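PDB 3C9H: ABC transporter, substrate binding protein from Agrobacterium tumefaciens, which probably binds a solute in the periplasm and delivers it to a membrane ABC transporter, and also binds a metal ion. Local coordinates for residues Gln34-Leu42 with Thr87-Ala95; Met50-Ile61 with Leu276-Phe284. One frame throughout, in Å; residues are numbered along the deposited sequence.

How the interactions relate
Both interactions are buried and lie on the same side of the chain's centre, their centres about 12 Å apart. Interaction 1 joins two parallel strands, 35-40 and 90-93. Its chemistry is mainly backbone hydrogen bonding, and its C-terminal end reaches the magnesium and citrate site. Interaction 2 joins two helices, 44-57 and 274-285, that pack over one face of those strands. It is mostly aromatic and aliphatic, with one side-chain hydrogen bond at a partly exposed end. The two contacts touch directly: L36 and F90 of interaction 1 pack against Y280 of interaction 2. Strand 35-40 is also followed in the chain by helix 44-57, so consecutive elements serve both contacts.

Interaction 1: residues Gln34-Leu42 with Thr87-Ala95; sequences QTLVVYSSL and TADFAFSSA. With MG (magnesium ion), chain C; CIT (citric acid), chain D.
Two parallel strands of the periplasmic binding protein fold, 35-40 and 90-93, pair here and end at the magnesium and citrate site, with S41 O bound to magnesium at 2.3 Å. In the pairing, Y39 N donates to F90 O, and Y39 O accepts from F92 N. F92 O then takes S41 N at 3.0 Å. V38, S40, F90 and F92 face one side of the sheet, and Y39 and A91 the other. At the N-terminal end the D89 carboxylate extends the pairing. D89 OD2 accepts V37 N at 2.9 Å, on the anti side and 31° out of the carboxylate plane. D89 N returns a bond to V37 O, while OD1 is held by N273 N. A water joins OD2 to T35 O. The Y39 ring folds back over A88, with CG beside the backbone N (chi1 -55°). A88 CB sits 3.4 Å from the centroid of the Y39 ring, almost on the normal, a CH-pi contact. E80 takes the Y39 hydroxyl. S40 OG lies in the plane of the F92 ring, at its edge, accepts L42 N in an ST turn and is also hydrogen-bonded to Y65 OH. D43 completes the protein part of the metal site. Citrate, probably from the crystallisation liquor, also binds the magnesium. Citrate O1 is gripped by two serine hydroxyls: S41 OG donates at 2.9 Å and S94 OG at 2.8 Å.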
loop_
_atom_site.group_PDB
_atom_site.type_symbol
_atom_site.label_atom_id
_atom_site.label_comp_id
_atom_site.label_asym_id
_atom_site.label_seq_id
_atom_site.Cartn_x
_atom_site.Cartn_y
_atom_site.Cartn_z
ATOM N N GLN A 34 -20.290 -3.419 21.525
ATOM C CA GLN A 34 -18.936 -2.869 21.360
ATOM C C GLN A 34 -18.513 -2.911 19.891
ATOM O O GLN A 34 -18.442 -3.989 19.297
ATOM C CB GLN A 34 -17.929 -3.620 22.229
ATOM C CG GLN A 34 -17.660 -2.991 23.609
ATOM C CD GLN A 34 -16.311 -3.422 24.190
ATOM O OE1 GLN A 34 -16.130 -4.577 24.607
ATOM N NE2 GLN A 34 -15.350 -2.497 24.206
ATOM N N THR A 35 -18.285 -1.737 19.309
ATOM C CA THR A 35 -17.913 -1.617 17.916
ATOM C C THR A 35 -16.466 -1.102 17.781
ATOM O O THR A 35 -16.095 -0.046 18.316
ATOM C CB THR A 35 -18.918 -0.711 17.162
ATOM O OG1 THR A 35 -20.248 -1.237 17.346
ATOM C CG2 THR A 35 -18.623 -0.630 15.669
ATOM N N LEU A 36 -15.658 -1.891 17.087
ATOM C CA LEU A 36 -14.321 -1.492 16.626
ATOM C C LEU A 36 -14.447 -0.608 15.393
ATOM O O LEU A 36 -15.106 -0.966 14.403
ATOM C CB LEU A 36 -13.499 -2.740 16.269
ATOM C CG LEU A 36 -12.147 -2.510 15.608
ATOM C CD1 LEU A 36 -11.109 -1.992 16.650
ATOM C CD2 LEU A 36 -11.695 -3.762 14.902
ATOM N N VAL A 37 -13.810 0.545 15.436
ATOM C CA VAL A 37 -13.788 1.433 14.299
ATOM C C VAL A 37 -12.386 1.385 13.671
ATOM O O VAL A 37 -11.390 1.618 14.353
ATOM C CB VAL A 37 -14.163 2.870 14.662
ATOM C CG1 VAL A 37 -14.041 3.763 13.445
ATOM C CG2 VAL A 37 -15.634 2.914 15.221
ATOM N N VAL A 38 -12.336 1.105 12.377
ATOM C CA VAL A 38 -11.071 0.987 11.622
ATOM C C VAL A 38 -11.048 2.007 10.483
ATOM O O VAL A 38 -11.986 2.061 9.688
ATOM C CB VAL A 38 -10.910 -0.474 11.047
ATOM C CG1 VAL A 38 -9.627 -0.618 10.231
ATOM C CG2 VAL A 38 -11.027 -1.536 12.168
ATOM N N TYR A 39 -10.008 2.842 10.399
ATOM C CA TYR A 39 -9.699 3.562 9.154
ATOM C C TYR A 39 -8.572 2.839 8.428
ATOM O O TYR A 39 -7.464 2.724 8.961
ATOM C CB TYR A 39 -9.274 5.003 9.369
ATOM C CG TYR A 39 -10.243 5.866 10.150
ATOM C CD1 TYR A 39 -11.554 5.463 10.400
ATOM C CD2 TYR A 39 -9.818 7.114 10.649
ATOM C CE1 TYR A 39 -12.412 6.290 11.135
ATOM C CE2 TYR A 39 -10.635 7.901 11.375
ATOM C CZ TYR A 39 -11.944 7.501 11.610
ATOM O OH TYR A 39 -12.759 8.333 12.344
ATOM N N SER A 40 -8.860 2.357 7.227
ATOM C CA SER A 40 -7.928 1.510 6.460
ATOM C C SER A 40 -7.923 1.779 4.975
ATOM O O SER A 40 -8.918 2.156 4.369
ATOM C CB SER A 40 -8.233 0.050 6.734
ATOM O OG SER A 40 -7.481 -0.833 5.927
ATOM N N SER A 41 -6.761 1.623 4.370
ATOM C CA SER A 41 -6.652 1.782 2.944
ATOM C C SER A 41 -6.743 0.444 2.228
ATOM O O SER A 41 -6.716 0.429 1.013
ATOM C CB SER A 41 -5.366 2.499 2.562
ATOM O OG SER A 41 -4.205 1.706 2.820
ATOM N N LEU A 42 -6.812 -0.656 2.978
ATOM C CA LEU A 42 -6.903 -1.985 2.399
ATOM C C LEU A 42 -8.301 -2.135 1.802
ATOM O O LEU A 42 -9.312 -2.051 2.519
ATOM C CB LEU A 42 -6.592 -3.080 3.424
ATOM C CG LEU A 42 -6.663 -4.550 2.920
ATOM C CD1 LEU A 42 -5.700 -4.849 1.768
ATOM C CD2 LEU A 42 -6.435 -5.552 4.016
ATOM N N THR A 87 -11.494 9.260 17.641
ATOM C CA THR A 87 -11.138 8.896 16.279
ATOM C C THR A 87 -11.147 7.366 16.186
ATOM O O THR A 87 -11.636 6.692 17.086
ATOM C CB THR A 87 -9.783 9.582 15.857
ATOM O OG1 THR A 87 -9.599 9.517 14.438
ATOM C CG2 THR A 87 -8.551 8.967 16.542
ATOM N N ALA A 88 -10.613 6.825 15.102
ATOM C CA ALA A 88 -10.565 5.371 14.892
ATOM C C ALA A 88 -9.813 4.671 16.023
ATOM O O ALA A 88 -8.950 5.262 16.695
ATOM C CB ALA A 88 -9.886 5.057 13.551
ATOM N N ASP A 89 -10.124 3.394 16.202
ATOM C CA ASP A 89 -9.438 2.562 17.165
ATOM C C ASP A 89 -8.172 1.912 16.568
ATOM O O ASP A 89 -7.280 1.482 17.318
ATOM C CB ASP A 89 -10.402 1.491 17.652
ATOM C CG ASP A 89 -11.683 2.086 18.241
ATOM O OD1 ASP A 89 -11.565 3.087 18.957
ATOM O OD2 ASP A 89 -12.795 1.588 17.978
ATOM N N PHE A 90 -8.143 1.808 15.235
ATOM C CA PHE A 90 -7.045 1.225 14.450
ATOM C C PHE A 90 -6.930 1.946 13.108
ATOM O O PHE A 90 -7.940 2.152 12.410
ATOM C CB PHE A 90 -7.272 -0.282 14.235
ATOM C CG PHE A 90 -6.076 -1.010 13.662
ATOM C CD1 PHE A 90 -4.869 -1.067 14.336
ATOM C CD2 PHE A 90 -6.165 -1.643 12.452
ATOM C CE1 PHE A 90 -3.776 -1.740 13.770
ATOM C CE2 PHE A 90 -5.082 -2.323 11.894
ATOM C CZ PHE A 90 -3.885 -2.360 12.567
ATOM N N ALA A 91 -5.703 2.361 12.767
ATOM C CA ALA A 91 -5.394 2.991 11.512
ATOM C C ALA A 91 -4.448 2.075 10.784
ATOM O O ALA A 91 -3.407 1.680 11.327
ATOM C CB ALA A 91 -4.746 4.370 11.722
ATOM N N PHE A 92 -4.780 1.743 9.555
ATOM C CA PHE A 92 -4.006 0.780 8.763
ATOM C C PHE A 92 -3.786 1.339 7.361
ATOM O O PHE A 92 -4.751 1.490 6.582
ATOM C CB PHE A 92 -4.776 -0.541 8.743
ATOM C CG PHE A 92 -4.014 -1.705 8.111
ATOM C CD1 PHE A 92 -2.777 -2.067 8.576
ATOM C CD2 PHE A 92 -4.601 -2.471 7.104
ATOM C CE1 PHE A 92 -2.087 -3.130 8.028
ATOM C CE2 PHE A 92 -3.915 -3.550 6.563
ATOM C CZ PHE A 92 -2.650 -3.862 7.038
ATOM N N SER A 93 -2.527 1.652 7.029
ATOM C CA SER A 93 -2.206 2.433 5.845
ATOM C C SER A 93 -0.908 2.017 5.184
ATOM O O SER A 93 0.089 1.719 5.860
ATOM C CB SER A 93 -2.097 3.902 6.236
ATOM O OG SER A 93 -1.750 4.708 5.134
ATOM N N SER A 94 -0.942 2.039 3.859
ATOM C CA SER A 94 0.196 1.792 3.022
ATOM C C SER A 94 1.054 3.055 2.858
ATOM O O SER A 94 2.155 2.976 2.303
ATOM C CB SER A 94 -0.241 1.261 1.669
ATOM O OG SER A 94 -1.226 2.094 1.102
ATOM N N ALA A 95 0.556 4.201 3.328
ATOM C CA ALA A 95 1.349 5.430 3.305
ATOM C C ALA A 95 2.264 5.471 4.559
ATOM O O ALA A 95 1.973 6.113 5.568
ATOM C CB ALA A 95 0.493 6.677 3.138
HETATM MG MG MG C . -7.118 1.086 -1.122
HETATM C C1 CIT D . -3.952 0.960 -0.785
HETATM O O1 CIT D . -3.405 0.614 0.300
HETATM O O2 CIT D . -4.801 0.221 -1.326
HETATM C C2 CIT D . -3.560 2.243 -1.467
HETATM C C3 CIT D . -4.733 2.971 -2.149
HETATM O O7 CIT D . -5.858 3.076 -1.224
HETATM C C4 CIT D . -4.331 4.381 -2.567
HETATM C C5 CIT D . -4.014 5.270 -1.407
HETATM O O3 CIT D . -2.974 6.004 -1.406
HETATM O O4 CIT D . -4.849 5.289 -0.490
HETATM C C6 CIT D . -5.217 2.233 -3.409
HETATM O O5 CIT D . -6.399 1.811 -3.529
HETATM O O6 CIT D . -4.442 2.015 -4.348
HETATM O O HOH W 1 -14.978 2.306 18.984
HETATM O O HOH W 2 -3.563 -0.427 4.425
HETATM O O HOH W 3 -9.105 2.123 -0.706
#

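Interaction 2: residues Met50-Ile61 with Leu276-Phe284; sequences MIEGFQKANPDI and LGRRYLEFF
F54 meets Y280 and F283 where helix segments 50-57 and 276-284 cross at 114°, their axes 10.4 Å apart. The aromatic contacts dominate. Y280 turns its ring edge to the face of F54 in a T-shaped pair, centroids 5.0 Å apart and planes at 73°. CD1 of Y280 stands over the centre of the F54 ring, and F283 CB meets that ring at its edge. F283 extends from its helix with CG anti to the backbone N (chi1 178°). This lays its ring against the backbone of G53 and F54. M50 bends at chi2 and chi3 and puts CE over the centre of the F284 ring, 3.7 Å from the centroid. In the aliphatic contact, I61 CD1 meets L276 CD2 tip to tip at 3.6 Å. The polar contact lies at the partly exposed end. R279 NH1 donates to N58 OD1 at 3.0 Å, from above the carbonyl plane. N58 ND2 bonds F54 O at 2.9 Å, so both ends of the amide are held. Around the contact, M50 and F284 also touch helix 287-296, and F54, L276 and Y280 rest on L36 of strand 35-40. I51, F54 and Y280 also reach strand 62-67.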
loop_
_atom_site.group_PDB
_atom_site.type_symbol
_atom_site.label_atom_id
_atom_site.label_comp_id
_atom_site.label_asym_id
_atom_site.label_seq_id
_atom_site.Cartn_x
_atom_site.Cartn_y
_atom_site.Cartn_z
ATOM N N MET A 50 -9.912 -11.023 6.735
ATOM C CA MET A 50 -9.287 -10.590 7.995
ATOM C C MET A 50 -10.350 -10.207 9.018
ATOM O O MET A 50 -10.275 -10.625 10.193
ATOM C CB MET A 50 -8.300 -9.447 7.777
ATOM C CG MET A 50 -7.076 -9.821 6.955
ATOM S SD MET A 50 -5.990 -11.134 7.596
ATOM C CE MET A 50 -5.221 -10.206 8.924
ATOM N N ILE A 51 -11.341 -9.442 8.569
ATOM C CA ILE A 51 -12.453 -9.066 9.427
ATOM C C ILE A 51 -13.192 -10.323 9.944
ATOM O O ILE A 51 -13.484 -10.437 11.127
ATOM C CB ILE A 51 -13.401 -8.083 8.711
ATOM C CG1 ILE A 51 -12.682 -6.748 8.443
ATOM C CG2 ILE A 51 -14.627 -7.823 9.547
ATOM C CD1 ILE A 51 -13.261 -5.892 7.325
ATOM N N GLU A 52 -13.487 -11.257 9.047
ATOM C CA GLU A 52 -14.171 -12.496 9.438
ATOM C C GLU A 52 -13.344 -13.298 10.440
ATOM O O GLU A 52 -13.886 -13.810 11.415
ATOM C CB GLU A 52 -14.496 -13.333 8.207
ATOM C CG GLU A 52 -15.612 -12.699 7.370
ATOM C CD GLU A 52 -15.819 -13.351 5.998
ATOM O OE1 GLU A 52 -14.975 -14.190 5.576
ATOM O OE2 GLU A 52 -16.819 -12.973 5.331
ATOM N N GLY A 53 -12.037 -13.398 10.213
ATOM C CA GLY A 53 -11.151 -14.125 11.126
ATOM C C GLY A 53 -11.127 -13.514 12.516
ATOM O O GLY A 53 -11.244 -14.211 13.530
ATOM N N PHE A 54 -11.002 -12.199 12.554
ATOM C CA PHE A 54 -11.055 -11.453 13.794
ATOM C C PHE A 54 -12.360 -11.703 14.541
ATOM O O PHE A 54 -12.345 -11.946 15.743
ATOM C CB PHE A 54 -10.870 -9.952 13.516
ATOM C CG PHE A 54 -11.013 -9.093 14.747
ATOM C CD1 PHE A 54 -9.976 -9.027 15.676
ATOM C CD2 PHE A 54 -12.195 -8.394 14.999
ATOM C CE1 PHE A 54 -10.116 -8.239 16.836
ATOM C CE2 PHE A 54 -12.342 -7.624 16.158
ATOM C CZ PHE A 54 -11.303 -7.535 17.056
ATOM N N GLN A 55 -13.480 -11.621 13.828
ATOM C CA GLN A 55 -14.805 -11.777 14.422
ATOM C C GLN A 55 -15.063 -13.198 14.940
ATOM O O GLN A 55 -15.630 -13.345 16.007
ATOM C CB GLN A 55 -15.912 -11.368 13.450
ATOM C CG GLN A 55 -15.990 -9.865 13.229
ATOM C CD GLN A 55 -17.314 -9.430 12.731
ATOM O OE1 GLN A 55 -17.780 -9.900 11.695
ATOM N NE2 GLN A 55 -17.944 -8.523 13.456
ATOM N N LYS A 56 -14.636 -14.216 14.201
ATOM C CA LYS A 56 -14.690 -15.612 14.680
ATOM C C LYS A 56 -13.900 -15.799 15.977
ATOM O O LYS A 56 -14.341 -16.533 16.862
ATOM C CB LYS A 56 -14.130 -16.572 13.637
ATOM C CG LYS A 56 -15.022 -16.803 12.442
ATOM C CD LYS A 56 -14.263 -17.574 11.407
ATOM C CE LYS A 56 -15.028 -17.679 10.131
ATOM N NZ LYS A 56 -14.152 -18.334 9.113
ATOM N N ALA A 57 -12.741 -15.147 16.083
ATOM C CA ALA A 57 -11.946 -15.156 17.324
ATOM C C ALA A 57 -12.629 -14.341 18.425
ATOM O O ALA A 57 -12.429 -14.603 19.600
ATOM C CB ALA A 57 -10.529 -14.618 17.063
ATOM N N ASN A 58 -13.424 -13.346 18.035
ATOM C CA ASN A 58 -14.027 -12.378 18.957
ATOM C C ASN A 58 -15.506 -12.177 18.625
ATOM O O ASN A 58 -15.887 -11.159 18.077
ATOM C CB ASN A 58 -13.276 -11.050 18.871
ATOM C CG ASN A 58 -11.818 -11.193 19.219
ATOM O OD1 ASN A 58 -11.467 -11.220 20.398
ATOM N ND2 ASN A 58 -10.957 -11.322 18.205
ATOM N N PRO A 59 -16.351 -13.177 18.953
ATOM C CA PRO A 59 -17.746 -13.146 18.527
ATOM C C PRO A 59 -18.623 -12.022 19.098
ATOM O O PRO A 59 -19.713 -11.803 18.581
ATOM C CB PRO A 59 -18.279 -14.525 18.937
ATOM C CG PRO A 59 -17.343 -15.061 19.913
ATOM C CD PRO A 59 -16.019 -14.396 19.710
ATOM N N ASP A 60 -18.160 -11.315 20.124
ATOM C CA ASP A 60 -18.927 -10.206 20.712
ATOM C C ASP A 60 -18.575 -8.820 20.150
ATOM O O ASP A 60 -19.119 -7.813 20.609
ATOM C CB ASP A 60 -18.732 -10.182 22.240
ATOM C CG ASP A 60 -19.422 -11.347 22.952
ATOM O OD1 ASP A 60 -20.442 -11.860 22.433
ATOM O OD2 ASP A 60 -18.954 -11.729 24.056
ATOM N N ILE A 61 -17.693 -8.754 19.157
ATOM C CA ILE A 61 -17.237 -7.459 18.637
ATOM C C ILE A 61 -17.776 -7.140 17.258
ATOM O O ILE A 61 -17.506 -7.874 16.314
ATOM C CB ILE A 61 -15.677 -7.368 18.606
ATOM C CG1 ILE A 61 -15.095 -7.675 20.000
ATOM C CG2 ILE A 61 -15.244 -5.973 18.125
ATOM C CD1 ILE A 61 -15.654 -6.763 21.106
ATOM N N LEU A 276 -9.895 -2.426 21.899
ATOM C CA LEU A 276 -10.357 -3.181 20.736
ATOM C C LEU A 276 -9.381 -3.012 19.559
ATOM O O LEU A 276 -9.071 -3.973 18.837
ATOM C CB LEU A 276 -11.761 -2.755 20.335
ATOM C CG LEU A 276 -12.891 -3.164 21.277
ATOM C CD1 LEU A 276 -14.199 -2.817 20.615
ATOM C CD2 LEU A 276 -12.819 -4.649 21.658
ATOM N N GLY A 277 -8.879 -1.789 19.402
ATOM C CA GLY A 277 -7.843 -1.484 18.439
ATOM C C GLY A 277 -6.613 -2.349 18.605
ATOM O O GLY A 277 -6.106 -2.904 17.614
ATOM N N ARG A 278 -6.110 -2.466 19.836
ATOM C CA ARG A 278 -4.971 -3.323 20.120
ATOM C C ARG A 278 -5.281 -4.794 19.873
ATOM O O ARG A 278 -4.392 -5.566 19.451
ATOM C CB ARG A 278 -4.497 -3.167 21.555
ATOM C CG ARG A 278 -3.648 -1.992 21.747
ATOM C CD ARG A 278 -3.107 -1.908 23.115
ATOM N NE ARG A 278 -2.996 -0.507 23.421
ATOM C CZ ARG A 278 -3.842 0.187 24.169
ATOM N NH1 ARG A 278 -4.820 -0.369 24.834
ATOM N NH2 ARG A 278 -3.618 1.455 24.315
ATOM N N ARG A 279 -6.517 -5.188 20.142
ATOM C CA ARG A 279 -6.937 -6.572 19.886
ATOM C C ARG A 279 -6.858 -6.906 18.399
ATOM O O ARG A 279 -6.409 -7.990 18.011
ATOM C CB ARG A 279 -8.373 -6.842 20.371
ATOM C CG ARG A 279 -8.516 -8.312 20.785
ATOM C CD ARG A 279 -9.913 -8.726 21.121
ATOM N NE ARG A 279 -10.404 -8.035 22.299
ATOM C CZ ARG A 279 -11.604 -8.225 22.843
ATOM N NH1 ARG A 279 -12.474 -9.078 22.307
ATOM N NH2 ARG A 279 -11.952 -7.516 23.917
ATOM N N TYR A 280 -7.348 -5.985 17.581
ATOM C CA TYR A 280 -7.312 -6.117 16.129
ATOM C C TYR A 280 -5.851 -6.117 15.623
ATOM O O TYR A 280 -5.444 -6.973 14.820
ATOM C CB TYR A 280 -8.075 -4.955 15.530
ATOM C CG TYR A 280 -8.478 -5.093 14.097
ATOM C CD1 TYR A 280 -9.548 -5.907 13.724
ATOM C CD2 TYR A 280 -7.847 -4.350 13.110
ATOM C CE1 TYR A 280 -9.966 -5.998 12.377
ATOM C CE2 TYR A 280 -8.268 -4.431 11.759
ATOM C CZ TYR A 280 -9.323 -5.255 11.415
ATOM O OH TYR A 280 -9.726 -5.340 10.090
ATOM N N LEU A 281 -5.059 -5.174 16.117
ATOM C CA LEU A 281 -3.616 -5.178 15.808
ATOM C C LEU A 281 -2.943 -6.498 16.167
ATOM O O LEU A 281 -2.229 -7.098 15.358
ATOM C CB LEU A 281 -2.932 -4.008 16.524
ATOM C CG LEU A 281 -1.434 -3.887 16.372
ATOM C CD1 LEU A 281 -0.978 -3.926 14.866
ATOM C CD2 LEU A 281 -0.937 -2.638 17.100
ATOM N N GLU A 282 -3.180 -6.981 17.379
ATOM C CA GLU A 282 -2.678 -8.286 17.775
ATOM C C GLU A 282 -3.117 -9.377 16.778
ATOM O O GLU A 282 -2.305 -10.230 16.399
ATOM C CB GLU A 282 -3.175 -8.633 19.179
ATOM C CG GLU A 282 -2.455 -9.772 19.841
ATOM C CD GLU A 282 -2.633 -9.729 21.341
ATOM O OE1 GLU A 282 -3.810 -9.818 21.760
ATOM O OE2 GLU A 282 -1.616 -9.568 22.080
ATOM N N PHE A 283 -4.377 -9.347 16.344
ATOM C CA PHE A 283 -4.835 -10.325 15.373
ATOM C C PHE A 283 -4.072 -10.224 14.035
ATOM O O PHE A 283 -3.633 -11.236 13.486
ATOM C CB PHE A 283 -6.349 -10.252 15.159
ATOM C CG PHE A 283 -6.840 -11.222 14.122
ATOM C CD1 PHE A 283 -7.118 -12.544 14.459
ATOM C CD2 PHE A 283 -6.943 -10.833 12.803
ATOM C CE1 PHE A 283 -7.531 -13.444 13.477
ATOM C CE2 PHE A 283 -7.352 -11.736 11.802
ATOM C CZ PHE A 283 -7.635 -13.034 12.133
ATOM N N PHE A 284 -3.903 -9.005 13.528
ATOM C CA PHE A 284 -3.115 -8.763 12.332
ATOM C C PHE A 284 -1.654 -9.208 12.454
ATOM O O PHE A 284 -1.032 -9.476 11.444
ATOM C CB PHE A 284 -3.183 -7.285 11.912
ATOM C CG PHE A 284 -4.348 -6.974 10.993
ATOM C CD1 PHE A 284 -4.135 -6.409 9.727
ATOM C CD2 PHE A 284 -5.650 -7.285 11.374
ATOM C CE1 PHE A 284 -5.191 -6.143 8.880
ATOM C CE2 PHE A 284 -6.716 -7.033 10.529
ATOM C CZ PHE A 284 -6.491 -6.458 9.282
#